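Long-range contact in 2-hydroxyisobutyryl-CoA synthetase (Aquincola tertiaricarbonis, PDB 6HDY), which is a CoA synthetase of the ANL superfamily, with an AMP-binding domain and a C-terminal domain: residues A[135-147]-A[327-339]. Residues are numbered along the deposited sequence; the frame is centred on the assembly and turned at random.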
ATOM      1  N   THR A 135       1.495   4.612  18.177  1.00 45.83           N
ATOM      2  CA  THR A 135       2.460   3.598  18.569  1.00 44.75           C
ATOM      3  C   THR A 135       3.065   2.997  17.331  1.00 43.27           C
ATOM      4  O   THR A 135       2.354   2.710  16.374  1.00 41.04           O
ATOM      5  CB  THR A 135       1.860   2.547  19.509  1.00 52.96           C
ATOM      6  OG1 THR A 135       0.492   2.389  19.197  1.00 56.08           O
ATOM      7  CG2 THR A 135       1.992   2.939  20.960  1.00 54.74           C
ATOM      8  N   ALA A 136       4.376   2.822  17.352  1.00 38.31           N
ATOM      9  CA  ALA A 136       5.134   2.257  16.250  1.00 36.06           C
ATOM     10  C   ALA A 136       5.297   0.743  16.394  1.00 38.29           C
ATOM     11  O   ALA A 136       5.648   0.243  17.462  1.00 38.33           O
ATOM     12  CB  ALA A 136       6.503   2.925  16.180  1.00 37.90           C
ATOM     13  N   PHE A 137       5.074   0.022  15.306  1.00 32.44           N
ATOM     14  CA  PHE A 137       5.313  -1.403  15.302  1.00 30.58           C
ATOM     15  C   PHE A 137       6.646  -1.685  14.577  1.00 36.06           C
ATOM     16  O   PHE A 137       6.840  -1.261  13.443  1.00 35.25           O
ATOM     17  CB  PHE A 137       4.145  -2.197  14.708  1.00 29.26           C
ATOM     18  CG  PHE A 137       2.775  -1.922  15.302  1.00 30.30           C
ATOM     19  CD1 PHE A 137       2.577  -1.927  16.680  1.00 33.88           C
ATOM     20  CD2 PHE A 137       1.665  -1.741  14.480  1.00 29.85           C
ATOM     21  CE1 PHE A 137       1.302  -1.715  17.224  1.00 33.63           C
ATOM     22  CE2 PHE A 137       0.405  -1.471  15.026  1.00 32.10           C
ATOM     23  CZ  PHE A 137       0.227  -1.479  16.390  1.00 31.48           C
ATOM     24  N   GLY A 138       7.550  -2.353  15.278  1.00 33.95           N
ATOM     25  CA  GLY A 138       8.839  -2.804  14.784  1.00 34.56           C
ATOM     26  C   GLY A 138       8.785  -4.314  14.752  1.00 39.35           C
ATOM     27  O   GLY A 138       9.010  -4.968  15.769  1.00 41.22           O
ATOM     28  N   ILE A 139       8.426  -4.870  13.601  1.00 33.31           N
ATOM     29  CA  ILE A 139       8.253  -6.303  13.399  1.00 31.60           C
ATOM     30  C   ILE A 139       9.504  -6.948  12.773  1.00 36.57           C
ATOM     31  O   ILE A 139       9.970  -6.494  11.727  1.00 35.57           O
ATOM     32  CB  ILE A 139       6.962  -6.558  12.609  1.00 31.97           C
ATOM     33  CG1 ILE A 139       5.809  -5.720  13.224  1.00 32.00           C
ATOM     34  CG2 ILE A 139       6.630  -8.057  12.601  1.00 30.81           C
ATOM     35  CD1 ILE A 139       4.832  -5.216  12.283  1.00 40.57           C
ATOM     36  N   GLY A 140      10.041  -7.973  13.443  1.00 31.37           N
ATOM     37  CA  GLY A 140      11.229  -8.672  12.984  1.00 33.05           C
ATOM     38  C   GLY A 140      10.909  -9.581  11.823  1.00 39.21           C
ATOM     39  O   GLY A 140       9.748  -9.919  11.607  1.00 37.69           O
ATOM     40  N   ARG A 141      11.940  -9.975  11.068  1.00 40.28           N
ATOM     41  CA  ARG A 141      11.844 -10.856   9.899  1.00 40.44           C
ATOM     42  C   ARG A 141      11.155 -12.172  10.227  1.00 42.95           C
ATOM     43  O   ARG A 141      10.271 -12.608   9.490  1.00 42.26           O
ATOM     44  CB  ARG A 141      13.251 -11.128   9.344  1.00 44.92           C
ATOM     45  CG  ARG A 141      13.340 -11.062   7.825  1.00 61.43           C
ATOM     46  CD  ARG A 141      14.768 -10.945   7.313  1.00 78.70           C
ATOM     47  NE  ARG A 141      15.572  -9.959   8.048  1.00 95.86           N
ATOM     48  CZ  ARG A 141      16.569 -10.264   8.881  1.00114.85           C
ATOM     49  NH1 ARG A 141      16.897 -11.535   9.099  1.00102.09           N
ATOM     50  NH2 ARG A 141      17.240  -9.303   9.503  1.00100.19           N
ATOM     51  N   ALA A 142      11.550 -12.794  11.338  1.00 40.19           N
ATOM     52  CA  ALA A 142      10.988 -14.065  11.791  1.00 39.62           C
ATOM     53  C   ALA A 142       9.531 -13.932  12.142  1.00 41.16           C
ATOM     54  O   ALA A 142       8.749 -14.795  11.739  1.00 41.61           O
ATOM     55  CB  ALA A 142      11.807 -14.620  12.959  1.00 42.49           C
ATOM     56  N   ASP A 143       9.122 -12.811  12.782  1.00 36.98           N
ATOM     57  CA  ASP A 143       7.688 -12.569  13.086  1.00 34.68           C
ATOM     58  C   ASP A 143       6.837 -12.364  11.840  1.00 37.05           C
ATOM     59  O   ASP A 143       5.734 -12.866  11.791  1.00 37.09           O
ATOM     60  CB  ASP A 143       7.494 -11.398  14.054  1.00 35.11           C
ATOM     61  CG  ASP A 143       7.853 -11.744  15.473  1.00 35.56           C
ATOM     62  OD1 ASP A 143       8.304 -12.879  15.710  1.00 36.55           O
ATOM     63  OD2 ASP A 143       7.685 -10.895  16.341  1.00 38.26           O
ATOM     64  N   TRP A 144       7.354 -11.660  10.836  1.00 34.50           N
ATOM     65  CA  TRP A 144       6.657 -11.425   9.564  1.00 32.35           C
ATOM     66  C   TRP A 144       6.336 -12.797   8.920  1.00 34.83           C
ATOM     67  O   TRP A 144       5.213 -13.028   8.457  1.00 32.31           O
ATOM     68  CB  TRP A 144       7.517 -10.511   8.621  1.00 31.18           C
ATOM     69  CG  TRP A 144       6.676  -9.892   7.543  1.00 30.57           C
ATOM     70  CD1 TRP A 144       6.361 -10.450   6.339  1.00 33.09           C
ATOM     71  CD2 TRP A 144       5.846  -8.721   7.673  1.00 28.50           C
ATOM     72  NE1 TRP A 144       5.442  -9.662   5.676  1.00 31.24           N
ATOM     73  CE2 TRP A 144       5.122  -8.584   6.466  1.00 31.66           C
ATOM     74  CE3 TRP A 144       5.648  -7.769   8.692  1.00 29.36           C
ATOM     75  CZ2 TRP A 144       4.218  -7.524   6.244  1.00 29.29           C
ATOM     76  CZ3 TRP A 144       4.782  -6.697   8.456  1.00 29.12           C
ATOM     77  CH2 TRP A 144       4.077  -6.585   7.246  1.00 28.38           C
ATOM     78  N   ARG A 145       7.332 -13.716   8.929  1.00 35.73           N
ATOM     79  CA  ARG A 145       7.158 -15.103   8.457  1.00 36.94           C
ATOM     80  C   ARG A 145       6.136 -15.855   9.327  1.00 38.55           C
ATOM     81  O   ARG A 145       5.258 -16.514   8.777  1.00 38.29           O
ATOM     82  CB  ARG A 145       8.498 -15.874   8.352  1.00 37.30           C
ATOM     83  CG  ARG A 145       9.510 -15.327   7.305  1.00 43.07           C
ATOM     84  CD  ARG A 145       8.904 -14.729   6.026  1.00 36.94           C
ATOM     85  NE  ARG A 145       7.998 -15.630   5.297  1.00 40.88           N
ATOM     86  CZ  ARG A 145       7.060 -15.216   4.446  1.00 49.49           C
ATOM     87  NH1 ARG A 145       6.889 -13.926   4.219  1.00 40.44           N
ATOM     88  NH2 ARG A 145       6.296 -16.095   3.808  1.00 32.22           N
ATOM     89  N   ALA A 146       6.199 -15.695  10.665  1.00 34.68           N
ATOM     90  CA  ALA A 146       5.226 -16.320  11.583  1.00 35.79           C
ATOM     91  C   ALA A 146       3.785 -15.820  11.274  1.00 38.60           C
ATOM     92  O   ALA A 146       2.848 -16.617  11.255  1.00 38.46           O
ATOM     93  CB  ALA A 146       5.594 -16.032  13.037  1.00 36.93           C
ATOM     94  N   ILE A 147       3.638 -14.525  10.966  1.00 32.92           N
ATOM     95  CA  ILE A 147       2.349 -13.900  10.610  1.00 30.00           C
ATOM     96  C   ILE A 147       1.831 -14.426   9.246  1.00 35.98           C
ATOM     97  O   ILE A 147       0.653 -14.760   9.132  1.00 35.67           O
ATOM     98  CB  ILE A 147       2.473 -12.333  10.617  1.00 29.92           C
ATOM     99  CG1 ILE A 147       2.773 -11.805  12.038  1.00 28.91           C
ATOM    100  CG2 ILE A 147       1.195 -11.673  10.008  1.00 26.11           C
ATOM    101  CD1 ILE A 147       3.298 -10.330  12.144  1.00 28.44           C
ATOM    102  N   TYR A 327      -5.321 -10.917  25.061  1.00 33.15           N
ATOM    103  CA  TYR A 327      -4.544 -11.735  24.134  1.00 31.05           C
ATOM    104  C   TYR A 327      -3.079 -11.882  24.465  1.00 34.50           C
ATOM    105  O   TYR A 327      -2.454 -10.938  24.944  1.00 33.97           O
ATOM    106  CB  TYR A 327      -4.646 -11.173  22.709  1.00 30.32           C
ATOM    107  CG  TYR A 327      -6.033 -10.954  22.149  1.00 32.99           C
ATOM    108  CD1 TYR A 327      -6.768 -12.012  21.613  1.00 35.47           C
ATOM    109  CD2 TYR A 327      -6.566  -9.671  22.042  1.00 32.35           C
ATOM    110  CE1 TYR A 327      -8.007 -11.799  21.002  1.00 33.46           C
ATOM    111  CE2 TYR A 327      -7.794  -9.444  21.416  1.00 31.71           C
ATOM    112  CZ  TYR A 327      -8.514 -10.513  20.905  1.00 36.65           C
ATOM    113  OH  TYR A 327      -9.736 -10.301  20.316  1.00 32.98           O
ATOM    114  N   THR A 328      -2.515 -13.063  24.122  1.00 32.48           N
ATOM    115  CA  THR A 328      -1.097 -13.379  24.287  1.00 32.86           C
ATOM    116  C   THR A 328      -0.542 -14.075  23.041  1.00 35.15           C
ATOM    117  O   THR A 328      -1.089 -15.092  22.609  1.00 33.63           O
ATOM    118  CB  THR A 328      -0.826 -14.186  25.582  1.00 38.03           C
ATOM    119  OG1 THR A 328      -1.304 -13.460  26.722  1.00 36.46           O
ATOM    120  CG2 THR A 328       0.659 -14.512  25.762  1.00 32.80           C
ATOM    121  N   HIS A 329       0.563 -13.521  22.487  1.00 30.75           N
ATOM    122  CA  HIS A 329       1.321 -14.094  21.374  1.00 30.51           C
ATOM    123  C   HIS A 329       2.014 -15.374  21.807  1.00 34.92           C
ATOM    124  O   HIS A 329       2.722 -15.384  22.827  1.00 33.85           O
ATOM    125  CB  HIS A 329       2.431 -13.115  20.865  1.00 30.33           C
ATOM    126  CG  HIS A 329       1.914 -12.013  19.987  1.00 30.91           C
ATOM    127  ND1 HIS A 329       2.104 -10.678  20.310  1.00 31.79           N
ATOM    128  CD2 HIS A 329       1.259 -12.087  18.805  1.00 29.85           C
ATOM    129  CE1 HIS A 329       1.546  -9.989  19.329  1.00 29.40           C
ATOM    130  NE2 HIS A 329       1.015 -10.796  18.406  1.00 28.68           N
ATOM    131  N   LEU A 330       1.878 -16.444  21.002  1.00 33.54           N
ATOM    132  CA  LEU A 330       2.624 -17.685  21.304  1.00 35.45           C
ATOM    133  C   LEU A 330       3.783 -17.935  20.306  1.00 40.41           C
ATOM    134  O   LEU A 330       4.618 -18.811  20.530  1.00 44.47           O
ATOM    135  CB  LEU A 330       1.674 -18.905  21.358  1.00 35.63           C
ATOM    136  CG  LEU A 330       0.489 -18.840  22.324  1.00 38.09           C
ATOM    137  CD1 LEU A 330      -0.327 -20.099  22.241  1.00 39.29           C
ATOM    138  CD2 LEU A 330       0.952 -18.607  23.744  1.00 37.05           C
ATOM    139  N   GLU A 331       3.845 -17.148  19.219  1.00 34.26           N
ATOM    140  CA  GLU A 331       4.809 -17.318  18.135  1.00 33.62           C
ATOM    141  C   GLU A 331       5.426 -16.002  17.658  1.00 38.60           C
ATOM    142  O   GLU A 331       5.578 -15.796  16.445  1.00 39.14           O
ATOM    143  CB  GLU A 331       4.142 -18.070  16.960  1.00 33.93           C
ATOM    144  CG  GLU A 331       3.760 -19.516  17.261  1.00 38.66           C
ATOM    145  CD  GLU A 331       3.254 -20.344  16.096  1.00 44.67           C
ATOM    146  OE1 GLU A 331       2.836 -19.763  15.071  1.00 45.80           O
ATOM    147  OE2 GLU A 331       3.284 -21.587  16.208  1.00 46.92           O
ATOM    148  N   ARG A 332       5.800 -15.107  18.603  1.00 35.28           N
ATOM    149  CA  ARG A 332       6.430 -13.819  18.268  1.00 34.49           C
ATOM    150  C   ARG A 332       7.592 -13.467  19.171  1.00 40.30           C
ATOM    151  O   ARG A 332       7.488 -13.571  20.393  1.00 40.86           O
ATOM    152  CB  ARG A 332       5.396 -12.669  18.219  1.00 33.56           C
ATOM    153  CG  ARG A 332       4.581 -12.657  16.928  1.00 31.08           C
ATOM    154  CD  ARG A 332       3.896 -11.343  16.654  1.00 28.38           C
ATOM    155  NE  ARG A 332       4.816 -10.199  16.515  1.00 34.28           N
ATOM    156  CZ  ARG A 332       4.416  -8.955  16.276  1.00 34.24           C
ATOM    157  NH1 ARG A 332       3.122  -8.680  16.138  1.00 26.09           N
ATOM    158  NH2 ARG A 332       5.306  -7.974  16.173  1.00 29.67           N
ATOM    159  N   THR A 333       8.710 -13.048  18.565  1.00 38.86           N
ATOM    160  CA  THR A 333       9.914 -12.640  19.290  1.00 40.31           C
ATOM    161  C   THR A 333      10.056 -11.112  19.345  1.00 43.40           C
ATOM    162  O   THR A 333      10.750 -10.606  20.217  1.00 42.96           O
ATOM    163  CB  THR A 333      11.155 -13.299  18.673  1.00 50.27           C
ATOM    164  OG1 THR A 333      11.189 -13.004  17.272  1.00 46.22           O
ATOM    165  CG2 THR A 333      11.207 -14.814  18.909  1.00 46.26           C
ATOM    166  N   SER A 334       9.415 -10.375  18.412  1.00 40.24           N
ATOM    167  CA  SER A 334       9.501  -8.899  18.335  1.00 40.09           C
ATOM    168  C   SER A 334       8.197  -8.289  18.849  1.00 42.30           C
ATOM    169  O   SER A 334       7.118  -8.718  18.417  1.00 40.98           O
ATOM    170  CB  SER A 334       9.789  -8.432  16.904  1.00 40.22           C
ATOM    171  OG  SER A 334       8.617  -8.459  16.098  1.00 36.08           O
ATOM    172  N   GLN A 335       8.293  -7.308  19.787  1.00 36.70           N
ATOM    173  CA  GLN A 335       7.126  -6.682  20.437  1.00 34.42           C
ATOM    174  C   GLN A 335       6.084  -7.724  20.883  1.00 36.91           C
ATOM    175  O   GLN A 335       4.909  -7.586  20.544  1.00 32.24           O
ATOM    176  CB  GLN A 335       6.514  -5.568  19.565  1.00 33.80           C
ATOM    177  CG  GLN A 335       7.490  -4.378  19.380  1.00 30.86           C
ATOM    178  CD  GLN A 335       6.850  -3.238  18.605  1.00 45.56           C
ATOM    179  OE1 GLN A 335       6.233  -3.437  17.558  1.00 35.43           O
ATOM    180  NE2 GLN A 335       7.003  -2.011  19.091  1.00 33.58           N
ATOM    181  N   PRO A 336       6.477  -8.830  21.601  1.00 35.77           N
ATOM    182  CA  PRO A 336       5.456  -9.825  21.980  1.00 33.47           C
ATOM    183  C   PRO A 336       4.473  -9.240  22.985  1.00 33.71           C
ATOM    184  O   PRO A 336       4.868  -8.533  23.909  1.00 35.51           O
ATOM    185  CB  PRO A 336       6.270 -10.995  22.548  1.00 37.10           C
ATOM    186  CG  PRO A 336       7.527 -10.382  23.041  1.00 42.98           C
ATOM    187  CD  PRO A 336       7.811  -9.200  22.135  1.00 38.43           C
ATOM    188  N   MET A 337       3.205  -9.479  22.754  1.00 27.82           N
ATOM    189  CA  MET A 337       2.129  -8.996  23.613  1.00 28.57           C
ATOM    190  C   MET A 337       1.709 -10.103  24.559  1.00 34.38           C
ATOM    191  O   MET A 337       1.326 -11.186  24.107  1.00 33.65           O
ATOM    192  CB  MET A 337       0.913  -8.541  22.788  1.00 28.97           C
ATOM    193  CG  MET A 337       1.112  -7.295  21.948  1.00 31.90           C
ATOM    194  SD  MET A 337       1.599  -5.757  22.758  1.00 39.43           S
ATOM    195  CE  MET A 337       0.799  -5.803  24.173  1.00 38.51           C
ATOM    196  N   ILE A 338       1.841  -9.855  25.868  1.00 33.51           N
ATOM    197  CA  ILE A 338       1.485 -10.841  26.887  1.00 34.52           C
ATOM    198  C   ILE A 338       0.358 -10.282  27.732  1.00 38.49           C
ATOM    199  O   ILE A 338       0.561  -9.397  28.565  1.00 39.02           O
ATOM    200  CB  ILE A 338       2.695 -11.361  27.728  1.00 38.45           C
ATOM    201  CG1 ILE A 338       3.855 -11.818  26.815  1.00 38.93           C
ATOM    202  CG2 ILE A 338       2.251 -12.496  28.661  1.00 37.85           C
ATOM    203  CD1 ILE A 338       5.149 -11.973  27.496  1.00 42.51           C
ATOM    204  N   ARG A 339      -0.831 -10.818  27.502  1.00 35.62           N
ATOM    205  CA  ARG A 339      -2.063 -10.430  28.169  1.00 35.43           C
ATOM    206  C   ARG A 339      -2.407  -8.976  27.863  1.00 38.68           C
ATOM    207  O   ARG A 339      -2.623  -8.176  28.765  1.00 39.83           O
ATOM    208  CB  ARG A 339      -2.046 -10.778  29.685  1.00 38.96           C
ATOM    209  CG  ARG A 339      -2.408 -12.226  29.885  1.00 53.80           C
ATOM    210  CD  ARG A 339      -2.415 -12.736  31.307  1.00 63.70           C
ATOM    211  NE  ARG A 339      -3.176 -11.921  32.252  1.00 67.10           N
ATOM    212  CZ  ARG A 339      -4.478 -12.033  32.494  1.00 67.37           C
ATOM    213  NH1 ARG A 339      -5.220 -12.890  31.802  1.00 47.97           N
ATOM    214  NH2 ARG A 339      -5.053 -11.272  33.411  1.00 49.87           N
TER
HETATM  215  O   HOH W   1      10.879 -11.533  14.486  1.00 30.49           O
HETATM  216  O   HOH W   2       2.235 -17.423  13.792  1.00 33.56           O
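D143, in the first turn of helix 141-157, shows how a single buried carboxylate can organise a loop. Its OD2 accepts three bonds: from S334 OG at 2.6 Å, from S334 N at 2.7 Å, and from R332 NE at 3.0 Å in a salt bridge. The arginine comes from above the carboxylate plane, yet OD2 itself lies close to the guanidinium plane. OD1 turns its syn lone pair to T333 N (2.9 Å), so both oxygens hold the chain of 332-334. With chi1 at 79°, S334 OG sits between its own N and carbonyl carbon, where it can also accept from G140 N (3.1 Å), the N-cap residue. Q335 reads the strand with its extended side chain: NE2 gives a nearly straight, in-plane bond to A136 O (3.1 Å), while G138 N meets OE1 from well above the amide plane. Packing completes the join, with I139 CG1 3.7 Å from R332 NH2, I147 CD1 close to the R332 guanidinium, and A146 CB 3.4 Å from E331 O. A water links A146 O to E331 OE1, which also bonds Y21. R332 NH1 reaches S282 O. The contact thus ties the two-stranded hairpin 121-126/136-140 and its following helix to the loop joining antiparallel strands 322-329 and 340-347, with Q104 of helix 97-106 beside Q335 and R53 of helix 43-64 against E331.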